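Local coordinates for AP endonuclease, family protein 2 (Mycobacterium smegmatis, PDB 5TNV), which binds a magnesium ion in a xylose isomerase-like TIM barrel and may act as an endonuclease, at residues Y22-W27 with Y316-L321; G44-A49 with A74-A79; I137-F142 with Q189-M194. One frame throughout, in Å; residues are numbered along the deposited sequence.

How the contacts relate
All three contacts belong to one TIM barrel. Contact 1 ties the two ends of the chain together, setting the loop before strand 29-32 against the last helix, 306-325, so contacts 2 and 3 both fall within the sequence it spans. Within that span contact 2 comes first, between loops that follow strands 29-32 and 68-70; contact 3 then pairs neighbouring strands 137-141 and 189-193. The centres of contacts 1 and 2 lie about 31 Å apart, those of contacts 1 and 3 about 22 Å, those of contacts 2 and 3 about 21 Å, and none touch. Contact 3 alone reaches the magnesium site; the other two join peripheral parts of the barrel.

Contact 1: Y22-W27 with Y316-L321; sequences YSAHTW and YILQVL
The closure of the TIM barrel, where the start of the chain meets its last helix, brings Ala24, His25 and Trp27 of the loop leading to strand 29-32 against Leu318 and Leu321, one turn apart on helix 306-325. Leu318 works mainly through one methyl, CD1. Its CG stands anti to the backbone N (chi1 175°), and in this conformer, one of two modelled for Leu318, CD1 reaches out over the His25 imidazole, 3.6 Å from the ring centroid and only 12° off the ring normal. This is a CH-pi contact over the middle of the ring face, with the two side chains crossing at about a right angle. The same methyl also lies against the loop backbone, Leu318 CD1 being 3.3 Å from Ala24 O.

Beside it, Ala24 CB sits directly on the helix, 3.9 Å from Leu321 CB, so the loop backbone comes down close to the helix here: the CA atoms of Ala24 and Leu321 are 5.3 Å apart. Leu321 turns the rest of its side chain toward Trp27, and its CD1 approaches Trp27 CB at 3.9 Å. The indole has Tyr22 CD2 on one face and Leu321 CD2 on the other, both offset toward the rim. Its polar end is satisfied farther on, Trp27 NE1 donating to the carbonyl of Gly295, and its ring meets that of Phe297 on strand 297-299.

Across the two segments the contact is apolar and CH-pi, without a hydrogen bond. Loop and helix thus come together as the first and last pieces of a closed beta/alpha barrel, where the N-terminal strand follows the loop and the final helix packs outside the strands.

Contact 2: G44-A49 with A74-A79; sequences GHIKDA and AWVPLA
Ile46 is the side chain to follow, starting from a CB that points toward residues 74-79. From CB one branch, the methyl CG2, goes to the backbone of the opposing loop: it lies 3.4 Å from Trp75 O and also faces Val76 N. The other branch leaves anti to the backbone N (chi1 -157°), which takes CG1 toward Trp75 and Val76, 4.0 Å from Trp75 NE1 and 4.1 Å from Val76 CG2, two neighbours on the same side. CD1, the tip, ends beyond contact distance of residues 74-79, and the side chain also packs on Gln57 of helix 51-63. Val76 CG2 in turn sits over the centre of a face of the indole, and methylene, methyl and indole pack together, the ring's N-H being taken by Gln57.

One residue on, Lys47 contributes only the root of its side chain, with CB 3.6 Å from Pro77 CD, before the chain bends at chi3 and its amine leads off. Close by, the His45 ring offers its edge to Pro77 CD. That ring is held by its own segment: Lys47 N donates to His45 ND1 at 2.9 Å, nearly straight and close to the imidazole plane, while Lys47 CD rests over one face.

Trp54 of helix 51-63 takes up the carbonyl of Ile46. The short 3-10 turn 46-48 therefore stands just ahead of helix 51-63, wedged against the loop that joins strand 68-70 to helix 83-95.

Contact 3: I137-F142 with Q189-M194; sequences IVNTGF and QLSLEM
Asn139 and Glu193 both carry CG anti to the backbone N (chi1 169° and -177°), and the glutamate chain runs on extended, which brings their ends together on the same face of two parallel strands. Asn139 ND2 donates to Glu193 OE1 at 3.0 Å; the acceptor lies near the amide plane, while the N-H meets the oxygen on its anti side, 24° out of the carboxylate plane. The two side chains cross at about a right angle, with amide and carboxylate planes well apart. Asn139 OD1 is itself held by Asn221 ND2, so the amide is fixed at both ends.

Beneath this pair runs the backbone ladder of 137-141 and 189-193, adjacent parallel strands of the TIM barrel. Thr140 is gripped twice: its N donates to Ser191 O at 2.9 Å, and its O accepts from Glu193 N. Farther back, Val138 repeats the pattern with Gln189 O and Ser191 N. On the face that carries Val138, Leu190, Thr140 and Leu192, the methyl CG2 of Thr140 lies alongside Leu192 CD2 at 3.8 Å, both pointing the same way. Past the ladder, a water accepts from Phe142 N and donates to Glu193 O, linking the two residues.

Glu193 closes its strand and binds the magnesium ion through OE2, with Asp223 and His252, at the C-terminal strand ends where such barrels usually hold their metal ligands. With one oxygen on the metal and the other on Asn139, the carboxylate should be restrained in its rotation, consistent with Asn139 acting as a second-shell residue that positions a first-shell ligand.

Contact 1: Y22-W27 with Y316-L321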
ATOM      1  N   TYR A  22     -20.105 -13.422  18.883  1.00 18.78           N
ATOM      2  CA  TYR A  22     -20.293 -11.988  18.778  1.00 12.67           C
ATOM      3  C   TYR A  22     -21.053 -11.657  17.522  1.00 13.17           C
ATOM      4  O   TYR A  22     -21.070 -12.443  16.570  1.00 19.29           O
ATOM      5  CB  TYR A  22     -18.918 -11.322  18.757  1.00 11.01           C
ATOM      6  CG  TYR A  22     -18.085 -11.519  19.980  1.00 12.05           C
ATOM      7  CD1 TYR A  22     -18.415 -10.875  21.145  1.00 11.34           C
ATOM      8  CD2 TYR A  22     -16.972 -12.364  19.999  1.00 13.29           C
ATOM      9  CE1 TYR A  22     -17.661 -11.049  22.287  1.00 13.41           C
ATOM     10  CE2 TYR A  22     -16.218 -12.524  21.159  1.00 15.47           C
ATOM     11  CZ  TYR A  22     -16.552 -11.889  22.304  1.00 14.30           C
ATOM     12  OH  TYR A  22     -15.800 -12.016  23.464  1.00 17.63           O
ATOM     13  N   SER A  23     -21.654 -10.472  17.497  1.00 13.53           N
ATOM     14  CA  SER A  23     -22.137  -9.906  16.225  1.00 14.77           C
ATOM     15  C   SER A  23     -20.984  -9.144  15.578  1.00 11.69           C
ATOM     16  O   SER A  23     -20.000  -8.905  16.281  1.00 10.99           O
ATOM     17  CB  SER A  23     -23.293  -8.965  16.499  1.00 18.01           C
ATOM     18  OG  SER A  23     -22.888  -7.698  16.989  1.00 16.69           O
ATOM     19  N   ALA A  24     -21.090  -8.721  14.335  1.00 11.75           N
ATOM     20  CA  ALA A  24     -19.988  -7.944  13.766  1.00 11.56           C
ATOM     21  C   ALA A  24     -19.631  -6.692  14.618  1.00 10.81           C
ATOM     22  O   ALA A  24     -18.427  -6.440  14.834  1.00 11.69           O
ATOM     23  CB  ALA A  24     -20.274  -7.529  12.336  1.00 13.37           C
ATOM     24  N   HIS A  25     -20.611  -5.954  15.089  1.00 13.37           N
ATOM     25  CA  HIS A  25     -20.323  -4.670  15.782  1.00 17.11           C
ATOM     26  C   HIS A  25     -19.894  -4.813  17.216  1.00 12.86           C
ATOM     27  O   HIS A  25     -19.444  -3.882  17.877  1.00 18.97           O
ATOM     28  CB  HIS A  25     -21.603  -3.805  15.592  1.00 25.88           C
ATOM     29  CG  HIS A  25     -21.396  -3.446  14.109  1.00 36.42           C
ATOM     30  ND1 HIS A  25     -21.579  -4.383  13.088  1.00 46.55           N
ATOM     31  CD2 HIS A  25     -20.958  -2.333  13.472  1.00 38.96           C
ATOM     32  CE1 HIS A  25     -21.311  -3.864  11.898  1.00 46.42           C
ATOM     33  NE2 HIS A  25     -20.940  -2.605  12.113  1.00 44.52           N
ATOM     34  N   THR A  26     -19.990  -6.009  17.771  1.00 10.70           N
ATOM     35  CA  THR A  26     -19.505  -6.227  19.130  1.00 10.55           C
ATOM     36  C   THR A  26     -18.307  -7.154  19.143  1.00  8.39           C
ATOM     37  O   THR A  26     -17.780  -7.425  20.226  1.00 10.71           O
ATOM     38  CB  THR A  26     -20.599  -6.780  20.051  1.00 13.71           C
ATOM     39  OG1 THR A  26     -21.109  -7.995  19.451  1.00 14.11           O
ATOM     40  CG2 THR A  26     -21.673  -5.722  20.225  1.00 18.13           C
ATOM     41  N   TRP A  27     -17.881  -7.722  18.011  1.00  6.48           N
ATOM     42  CA  TRP A  27     -16.754  -8.640  18.023  1.00  5.74           C
ATOM     43  C   TRP A  27     -15.509  -7.871  18.439  1.00  5.38           C
ATOM     44  O   TRP A  27     -15.156  -6.896  17.771  1.00  6.58           O
ATOM     45  CB  TRP A  27     -16.573  -9.255  16.627  1.00  5.55           C
ATOM     46  CG  TRP A  27     -15.787 -10.528  16.630  1.00  5.28           C
ATOM     47  CD1 TRP A  27     -14.583 -10.769  17.215  1.00  5.33           C
ATOM     48  CD2 TRP A  27     -16.184 -11.775  16.022  1.00  5.47           C
ATOM     49  NE1 TRP A  27     -14.206 -12.065  17.029  1.00  5.49           N
ATOM     50  CE2 TRP A  27     -15.178 -12.714  16.279  1.00  5.42           C
ATOM     51  CE3 TRP A  27     -17.319 -12.183  15.288  1.00  6.04           C
ATOM     52  CZ2 TRP A  27     -15.256 -14.011  15.820  1.00  6.53           C
ATOM     53  CZ3 TRP A  27     -17.394 -13.474  14.834  1.00  7.61           C
ATOM     54  CH2 TRP A  27     -16.348 -14.375  15.115  1.00  7.47           C
ATOM     55  N   TYR A 316     -11.339  -2.639   8.384  1.00  3.94           N
ATOM     56  CA  TYR A 316     -11.371  -3.707   7.395  1.00  4.43           C
ATOM     57  C   TYR A 316     -12.050  -4.949   7.937  1.00  4.07           C
ATOM     58  O   TYR A 316     -12.940  -5.513   7.293  1.00  4.51           O
ATOM     59  CB  TYR A 316      -9.928  -3.980   6.960  1.00  4.82           C
ATOM     60  CG  TYR A 316      -9.804  -5.182   6.049  1.00  4.19           C
ATOM     61  CD1 TYR A 316      -9.958  -5.010   4.681  1.00  6.26           C
ATOM     62  CD2 TYR A 316      -9.537  -6.456   6.500  1.00  4.87           C
ATOM     63  CE1 TYR A 316      -9.870  -6.056   3.798  1.00  5.93           C
ATOM     64  CE2 TYR A 316      -9.406  -7.502   5.621  1.00  5.15           C
ATOM     65  CZ  TYR A 316      -9.573  -7.303   4.261  1.00  4.44           C
ATOM     66  OH  TYR A 316      -9.429  -8.367   3.400  1.00  5.67           O
ATOM     67  N   ILE A 317     -11.605  -5.408   9.101  1.00  3.95           N
ATOM     68  CA  ILE A 317     -12.175  -6.604   9.717  1.00  4.32           C
ATOM     69  C   ILE A 317     -13.667  -6.396   9.961  1.00  4.05           C
ATOM     70  O   ILE A 317     -14.480  -7.292   9.710  1.00  4.59           O
ATOM     71  CB  ILE A 317     -11.422  -6.981  11.014  1.00  4.30           C
ATOM     72  CG1 ILE A 317      -9.969  -7.353  10.734  1.00  3.94           C
ATOM     73  CG2 ILE A 317     -12.142  -8.076  11.779  1.00  5.15           C
ATOM     74  CD1 ILE A 317      -9.095  -7.378  11.951  1.00  5.32           C
ATOM     75  N   LEU A 318     -14.054  -5.227  10.465  1.00  4.60           N
ATOM     76  CA  LEU A 318     -15.457  -4.969  10.740  0.50  4.99           C
ATOM     77  C   LEU A 318     -16.268  -5.097   9.447  1.00  4.95           C
ATOM     78  O   LEU A 318     -17.363  -5.672   9.502  1.00  5.68           O
ATOM     79  CB  LEU A 318     -15.559  -3.607  11.418  0.50  5.09           C
ATOM     80  CG  LEU A 318     -16.976  -3.096  11.676  0.50  5.00           C
ATOM     81  CD1 LEU A 318     -17.687  -4.015  12.651  0.50  5.87           C
ATOM     82  CD2 LEU A 318     -16.920  -1.645  12.133  0.50  6.50           C
ATOM     83  N   GLN A 319     -15.804  -4.616   8.316  1.00  4.83           N
ATOM     84  CA  GLN A 319     -16.577  -4.763   7.070  1.00  4.98           C
ATOM     85  C   GLN A 319     -16.656  -6.229   6.703  1.00  4.69           C
ATOM     86  O   GLN A 319     -17.731  -6.683   6.225  1.00  5.21           O
ATOM     87  CB  GLN A 319     -15.986  -3.890   5.966  1.00  5.86           C
ATOM     88  CG  GLN A 319     -16.861  -3.848   4.716  1.00  6.20           C
ATOM     89  CD  GLN A 319     -16.790  -5.032   3.754  1.00  5.71           C
ATOM     90  OE1 GLN A 319     -15.754  -5.697   3.617  1.00  5.81           O
ATOM     91  NE2 GLN A 319     -17.896  -5.334   3.116  1.00  6.21           N
ATOM     92  N   VAL A 320     -15.578  -6.973   6.742  1.00  4.52           N
ATOM     93  CA  VAL A 320     -15.578  -8.371   6.357  1.00  4.93           C
ATOM     94  C   VAL A 320     -16.591  -9.134   7.232  1.00  4.84           C
ATOM     95  O   VAL A 320     -17.395  -9.920   6.722  1.00  5.14           O
ATOM     96  CB  VAL A 320     -14.160  -8.981   6.445  1.00  4.92           C
ATOM     97  CG1 VAL A 320     -14.188 -10.498   6.263  1.00  5.85           C
ATOM     98  CG2 VAL A 320     -13.228  -8.362   5.401  1.00  5.25           C
ATOM     99  N   LEU A 321     -16.525  -8.911   8.531  1.00  4.91           N
ATOM    100  CA  LEU A 321     -17.431  -9.577   9.481  1.00  5.32           C
ATOM    101  C   LEU A 321     -18.864  -9.184   9.226  1.00  5.59           C
ATOM    102  O   LEU A 321     -19.771 -10.025   9.278  1.00  6.39           O
ATOM    103  CB  LEU A 321     -17.079  -9.240  10.938  1.00  5.58           C
ATOM    104  CG  LEU A 321     -15.764  -9.782  11.478  1.00  5.31           C
ATOM    105  CD1 LEU A 321     -15.532  -9.273  12.887  1.00  6.66           C
ATOM    106  CD2 LEU A 321     -15.693 -11.323  11.455  1.00  6.61           C
TER

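Contact 2: G44-A49 with A74-A79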
ATOM      1  N   GLY A  44      11.751   8.207  31.815  1.00 20.24           N
ATOM      2  CA  GLY A  44      11.596   7.083  32.727  1.00 14.37           C
ATOM      3  C   GLY A  44      10.778   5.935  32.167  1.00  9.72           C
ATOM      4  O   GLY A  44      10.487   5.839  30.976  1.00 11.86           O
ATOM      5  N   HIS A  45      10.392   4.990  33.036  1.00  7.60           N
ATOM      6  CA  HIS A  45       9.611   3.859  32.667  1.00  7.16           C
ATOM      7  C   HIS A  45       8.129   4.198  32.703  1.00  5.92           C
ATOM      8  O   HIS A  45       7.654   4.878  33.640  1.00  6.41           O
ATOM      9  CB  HIS A  45       9.919   2.696  33.590  1.00  7.48           C
ATOM     10  CG  HIS A  45       9.503   1.364  33.102  1.00  7.79           C
ATOM     11  ND1 HIS A  45       8.208   0.971  32.873  1.00  7.50           N
ATOM     12  CD2 HIS A  45      10.300   0.328  32.704  1.00 12.29           C
ATOM     13  CE1 HIS A  45       8.237  -0.259  32.420  1.00  8.31           C
ATOM     14  NE2 HIS A  45       9.499  -0.692  32.303  1.00 10.65           N
ATOM     15  N   ILE A  46       7.366   3.743  31.723  1.00  5.85           N
ATOM     16  CA  ILE A  46       5.913   3.983  31.688  1.00  5.44           C
ATOM     17  C   ILE A  46       5.240   3.451  32.952  1.00  5.59           C
ATOM     18  O   ILE A  46       4.178   3.955  33.335  1.00  6.01           O
ATOM     19  CB  ILE A  46       5.309   3.429  30.394  1.00  5.66           C
ATOM     20  CG1 ILE A  46       3.988   4.101  30.032  1.00  5.87           C
ATOM     21  CG2 ILE A  46       5.175   1.927  30.421  1.00  6.30           C
ATOM     22  CD1 ILE A  46       4.059   5.569  29.737  1.00  6.62           C
ATOM     23  N   LYS A  47       5.810   2.411  33.585  1.00  6.00           N
ATOM     24  CA  LYS A  47       5.172   1.878  34.797  1.00  7.36           C
ATOM     25  C   LYS A  47       5.069   2.908  35.910  1.00  6.01           C
ATOM     26  O   LYS A  47       4.206   2.755  36.774  1.00  6.96           O
ATOM     27  CB  LYS A  47       5.944   0.656  35.266  1.00  8.70           C
ATOM     28  CG  LYS A  47       7.159   0.898  35.980  1.00 11.23           C
ATOM     29  CD  LYS A  47       7.830  -0.424  36.353  1.00 19.95           C
ATOM     30  CE  LYS A  47       7.199  -1.092  37.591  1.00 30.16           C
ATOM     31  NZ  LYS A  47       8.010  -2.212  38.134  1.00 39.06           N
ATOM     32  N   ASP A  48       5.912   3.921  35.910  1.00  6.24           N
ATOM     33  CA  ASP A  48       5.983   4.934  36.948  1.00  6.45           C
ATOM     34  C   ASP A  48       5.267   6.194  36.556  1.00  6.19           C
ATOM     35  O   ASP A  48       5.238   7.177  37.338  1.00  7.17           O
ATOM     36  CB  ASP A  48       7.452   5.233  37.282  1.00  6.98           C
ATOM     37  CG  ASP A  48       8.207   4.021  37.786  1.00  6.95           C
ATOM     38  OD1 ASP A  48       7.640   3.297  38.632  1.00  8.09           O
ATOM     39  OD2 ASP A  48       9.346   3.812  37.353  1.00  8.69           O
ATOM     40  N   ALA A  49       4.689   6.287  35.359  1.00  6.31           N
ATOM     41  CA  ALA A  49       4.158   7.564  34.863  1.00  6.54           C
ATOM     42  C   ALA A  49       2.833   7.924  35.511  1.00  6.57           C
ATOM     43  O   ALA A  49       2.074   7.049  35.898  1.00  7.22           O
ATOM     44  CB  ALA A  49       3.991   7.474  33.347  1.00  7.29           C
ATOM     45  N   ALA A  74       4.478  -5.189  27.138  1.00  5.11           N
ATOM     46  CA  ALA A  74       5.581  -4.342  26.658  1.00  5.58           C
ATOM     47  C   ALA A  74       5.294  -2.851  26.810  1.00  5.20           C
ATOM     48  O   ALA A  74       6.129  -2.030  26.385  1.00  6.06           O
ATOM     49  CB  ALA A  74       5.853  -4.718  25.203  1.00  6.83           C
ATOM     50  N   TRP A  75       4.163  -2.520  27.395  1.00  5.22           N
ATOM     51  CA  TRP A  75       3.687  -1.149  27.634  1.00  4.93           C
ATOM     52  C   TRP A  75       3.550  -1.044  29.158  1.00  4.87           C
ATOM     53  O   TRP A  75       4.505  -1.374  29.903  1.00  6.08           O
ATOM     54  CB  TRP A  75       2.465  -0.847  26.773  1.00  5.04           C
ATOM     55  CG  TRP A  75       1.809   0.475  27.006  1.00  4.55           C
ATOM     56  CD1 TRP A  75       2.373   1.708  26.923  1.00  4.84           C
ATOM     57  CD2 TRP A  75       0.461   0.687  27.387  1.00  4.54           C
ATOM     58  NE1 TRP A  75       1.460   2.681  27.224  1.00  5.00           N
ATOM     59  CE2 TRP A  75       0.272   2.076  27.519  1.00  4.70           C
ATOM     60  CE3 TRP A  75      -0.653  -0.143  27.639  1.00  5.17           C
ATOM     61  CZ2 TRP A  75      -0.951   2.643  27.898  1.00  5.03           C
ATOM     62  CZ3 TRP A  75      -1.849   0.407  28.016  1.00  5.56           C
ATOM     63  CH2 TRP A  75      -1.996   1.794  28.136  1.00  5.83           C
ATOM     64  N   VAL A  76       2.431  -0.593  29.710  1.00  4.78           N
ATOM     65  CA  VAL A  76       2.225  -0.574  31.160  1.00  5.44           C
ATOM     66  C   VAL A  76       2.190  -2.024  31.665  1.00  5.18           C
ATOM     67  O   VAL A  76       1.339  -2.792  31.187  1.00  5.59           O
ATOM     68  CB  VAL A  76       0.924   0.164  31.502  1.00  5.50           C
ATOM     69  CG1 VAL A  76       0.643   0.065  32.986  1.00  7.33           C
ATOM     70  CG2 VAL A  76       0.931   1.614  31.034  1.00  6.03           C
ATOM     71  N   PRO A  77       3.061  -2.405  32.583  1.00  6.05           N
ATOM     72  CA  PRO A  77       3.140  -3.808  33.002  1.00  6.25           C
ATOM     73  C   PRO A  77       2.131  -4.095  34.079  1.00  5.62           C
ATOM     74  O   PRO A  77       2.433  -3.949  35.302  1.00  6.38           O
ATOM     75  CB  PRO A  77       4.561  -3.946  33.478  1.00  7.26           C
ATOM     76  CG  PRO A  77       4.871  -2.584  34.068  1.00  7.76           C
ATOM     77  CD  PRO A  77       4.166  -1.638  33.157  1.00  6.28           C
ATOM     78  N   LEU A  78       0.955  -4.533  33.696  1.00  6.20           N
ATOM     79  CA  LEU A  78      -0.131  -4.729  34.655  1.00  5.98           C
ATOM     80  C   LEU A  78       0.230  -5.746  35.740  1.00  5.80           C
ATOM     81  O   LEU A  78      -0.193  -5.574  36.882  1.00  7.01           O
ATOM     82  CB  LEU A  78      -1.430  -5.136  33.952  1.00  6.19           C
ATOM     83  CG  LEU A  78      -1.981  -4.115  32.965  1.00  6.84           C
ATOM     84  CD1 LEU A  78      -3.242  -4.652  32.307  1.00  8.15           C
ATOM     85  CD2 LEU A  78      -2.278  -2.764  33.586  1.00  8.06           C
ATOM     86  N   ALA A  79       0.995  -6.780  35.410  1.00  5.83           N
ATOM     87  CA  ALA A  79       1.357  -7.768  36.405  1.00  6.54           C
ATOM     88  C   ALA A  79       2.234  -7.179  37.513  1.00  7.24           C
ATOM     89  O   ALA A  79       2.319  -7.739  38.585  1.00 10.84           O
ATOM     90  CB  ALA A  79       2.031  -8.954  35.718  1.00  7.27           C
TER

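Contact 3: I137-F142 with Q189-M194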
ATOM      1  N   ILE A 137      -8.915 -13.706  26.894  1.00  5.22           N
ATOM      2  CA  ILE A 137      -7.718 -14.391  26.463  1.00  5.20           C
ATOM      3  C   ILE A 137      -6.508 -13.813  27.156  1.00  4.91           C
ATOM      4  O   ILE A 137      -6.361 -12.580  27.216  1.00  5.17           O
ATOM      5  CB  ILE A 137      -7.519 -14.260  24.929  1.00  5.28           C
ATOM      6  CG1 ILE A 137      -8.565 -15.015  24.117  1.00  5.71           C
ATOM      7  CG2 ILE A 137      -6.060 -14.619  24.515  1.00  5.87           C
ATOM      8  CD1 ILE A 137      -8.392 -16.552  24.207  1.00  7.18           C
ATOM      9  N   VAL A 138      -5.636 -14.700  27.632  1.00  5.02           N
ATOM     10  CA  VAL A 138      -4.244 -14.359  27.895  1.00  4.86           C
ATOM     11  C   VAL A 138      -3.425 -15.147  26.861  1.00  4.77           C
ATOM     12  O   VAL A 138      -3.633 -16.371  26.715  1.00  5.54           O
ATOM     13  CB  VAL A 138      -3.816 -14.668  29.329  1.00  4.99           C
ATOM     14  CG1 VAL A 138      -2.301 -14.537  29.536  1.00  6.46           C
ATOM     15  CG2 VAL A 138      -4.603 -13.772  30.285  1.00  5.62           C
ATOM     16  N   ASN A 139      -2.530 -14.474  26.160  1.00  4.50           N
ATOM     17  CA  ASN A 139      -1.734 -15.047  25.092  1.00  4.42           C
ATOM     18  C   ASN A 139      -0.264 -15.083  25.506  1.00  4.68           C
ATOM     19  O   ASN A 139       0.278 -14.110  26.020  1.00  5.43           O
ATOM     20  CB  ASN A 139      -1.924 -14.179  23.833  1.00  4.89           C
ATOM     21  CG  ASN A 139      -0.997 -14.460  22.693  1.00  4.67           C
ATOM     22  OD1 ASN A 139      -1.320 -15.253  21.804  1.00  5.49           O
ATOM     23  ND2 ASN A 139       0.168 -13.833  22.698  1.00  5.31           N
ATOM     24  N   THR A 140       0.366 -16.238  25.236  1.00  4.98           N
ATOM     25  CA  THR A 140       1.785 -16.426  25.457  1.00  5.34           C
ATOM     26  C   THR A 140       2.413 -17.044  24.216  1.00  5.09           C
ATOM     27  O   THR A 140       1.750 -17.772  23.472  1.00  6.27           O
ATOM     28  CB  THR A 140       1.988 -17.287  26.726  1.00  5.97           C
ATOM     29  OG1 THR A 140       3.346 -17.266  27.129  1.00  9.07           O
ATOM     30  CG2 THR A 140       1.566 -18.729  26.531  1.00  7.44           C
ATOM     31  N   GLY A 141       3.686 -16.776  24.002  1.00  5.71           N
ATOM     32  CA  GLY A 141       4.420 -17.424  22.950  1.00  6.09           C
ATOM     33  C   GLY A 141       5.844 -17.716  23.388  1.00  5.15           C
ATOM     34  O   GLY A 141       6.233 -17.441  24.518  1.00  5.91           O
ATOM     35  N   PHE A 142       6.604 -18.264  22.455  1.00  4.89           N
ATOM     36  CA  PHE A 142       7.948 -18.759  22.774  1.00  5.09           C
ATOM     37  C   PHE A 142       9.045 -17.910  22.180  1.00  4.92           C
ATOM     38  O   PHE A 142      10.242 -18.200  22.346  1.00  5.44           O
ATOM     39  CB  PHE A 142       8.043 -20.230  22.374  1.00  5.79           C
ATOM     40  CG  PHE A 142       7.061 -21.105  23.138  1.00  5.77           C
ATOM     41  CD1 PHE A 142       7.220 -21.302  24.514  1.00  7.22           C
ATOM     42  CD2 PHE A 142       5.964 -21.694  22.526  1.00  7.66           C
ATOM     43  CE1 PHE A 142       6.302 -22.042  25.237  1.00  8.32           C
ATOM     44  CE2 PHE A 142       5.077 -22.466  23.271  1.00  8.65           C
ATOM     45  CZ  PHE A 142       5.252 -22.643  24.604  1.00  8.10           C
ATOM     46  N   GLN A 189      -9.505 -18.345  28.414  1.00  6.51           N
ATOM     47  CA  GLN A 189      -8.598 -19.303  27.795  1.00  6.37           C
ATOM     48  C   GLN A 189      -7.210 -18.717  27.623  1.00  5.77           C
ATOM     49  O   GLN A 189      -7.033 -17.474  27.576  1.00  6.16           O
ATOM     50  CB  GLN A 189      -9.121 -19.803  26.454  1.00  6.90           C
ATOM     51  CG  GLN A 189     -10.434 -20.540  26.552  1.00  7.55           C
ATOM     52  CD  GLN A 189     -10.860 -21.168  25.226  1.00 10.03           C
ATOM     53  OE1 GLN A 189     -10.080 -21.402  24.342  1.00 14.50           O
ATOM     54  NE2 GLN A 189     -12.129 -21.479  25.142  1.00 16.92           N
ATOM     55  N   LEU A 190      -6.236 -19.623  27.514  1.00  5.99           N
ATOM     56  CA  LEU A 190      -4.865 -19.327  27.111  1.00  5.58           C
ATOM     57  C   LEU A 190      -4.721 -19.518  25.599  1.00  5.37           C
ATOM     58  O   LEU A 190      -5.274 -20.502  25.079  1.00  6.17           O
ATOM     59  CB  LEU A 190      -3.915 -20.261  27.845  1.00  6.07           C
ATOM     60  CG  LEU A 190      -2.414 -19.941  27.694  1.00  6.32           C
ATOM     61  CD1 LEU A 190      -2.070 -18.732  28.536  1.00  7.40           C
ATOM     62  CD2 LEU A 190      -1.618 -21.166  28.077  1.00  7.40           C
ATOM     63  N   SER A 191      -3.992 -18.644  24.947  1.00  5.19           N
ATOM     64  CA  SER A 191      -3.669 -18.811  23.541  1.00  4.84           C
ATOM     65  C   SER A 191      -2.142 -18.853  23.379  1.00  4.98           C
ATOM     66  O   SER A 191      -1.420 -18.195  24.120  1.00  5.70           O
ATOM     67  CB  SER A 191      -4.267 -17.709  22.683  1.00  5.14           C
ATOM     68  OG  SER A 191      -4.265 -18.084  21.313  1.00  5.01           O
ATOM     69  N   LEU A 192      -1.708 -19.643  22.392  1.00  5.05           N
ATOM     70  CA  LEU A 192      -0.311 -19.854  22.069  1.00  5.15           C
ATOM     71  C   LEU A 192       0.031 -19.263  20.717  1.00  4.49           C
ATOM     72  O   LEU A 192      -0.475 -19.683  19.684  1.00  5.21           O
ATOM     73  CB  LEU A 192       0.019 -21.356  22.027  1.00  5.59           C
ATOM     74  CG  LEU A 192      -0.447 -22.191  23.232  1.00  6.49           C
ATOM     75  CD1 LEU A 192      -0.088 -23.648  22.997  1.00  8.92           C
ATOM     76  CD2 LEU A 192       0.165 -21.649  24.527  1.00  7.34           C
ATOM     77  N   GLU A 193       0.881 -18.226  20.744  1.00  5.04           N
ATOM     78  CA  GLU A 193       1.185 -17.438  19.550  1.00  4.59           C
ATOM     79  C   GLU A 193       2.220 -18.119  18.666  1.00  4.58           C
ATOM     80  O   GLU A 193       3.399 -18.259  19.041  1.00  5.21           O
ATOM     81  CB  GLU A 193       1.659 -16.039  19.986  1.00  4.70           C
ATOM     82  CG  GLU A 193       1.941 -15.118  18.840  1.00  5.17           C
ATOM     83  CD  GLU A 193       2.337 -13.716  19.314  1.00  5.06           C
ATOM     84  OE1 GLU A 193       2.152 -13.399  20.501  1.00  5.74           O
ATOM     85  OE2 GLU A 193       2.808 -12.914  18.446  1.00  5.75           O
ATOM     86  N   MET A 194       1.798 -18.473  17.455  1.00  4.31           N
ATOM     87  CA  MET A 194       2.739 -19.019  16.481  1.00  4.47           C
ATOM     88  C   MET A 194       3.774 -17.979  16.117  1.00  4.09           C
ATOM     89  O   MET A 194       3.438 -16.819  15.849  1.00  4.63           O
ATOM     90  CB  MET A 194       1.984 -19.505  15.241  1.00  4.43           C
ATOM     91  CG  MET A 194       1.090 -20.695  15.527  1.00  4.97           C
ATOM     92  SD  MET A 194       0.190 -21.342  14.124  1.00  5.48           S
ATOM     93  CE  MET A 194       1.558 -21.806  13.039  1.00  6.26           C
TER
HETATM   94  O   HOH W   1       5.875 -19.141  19.839  1.00  5.39           O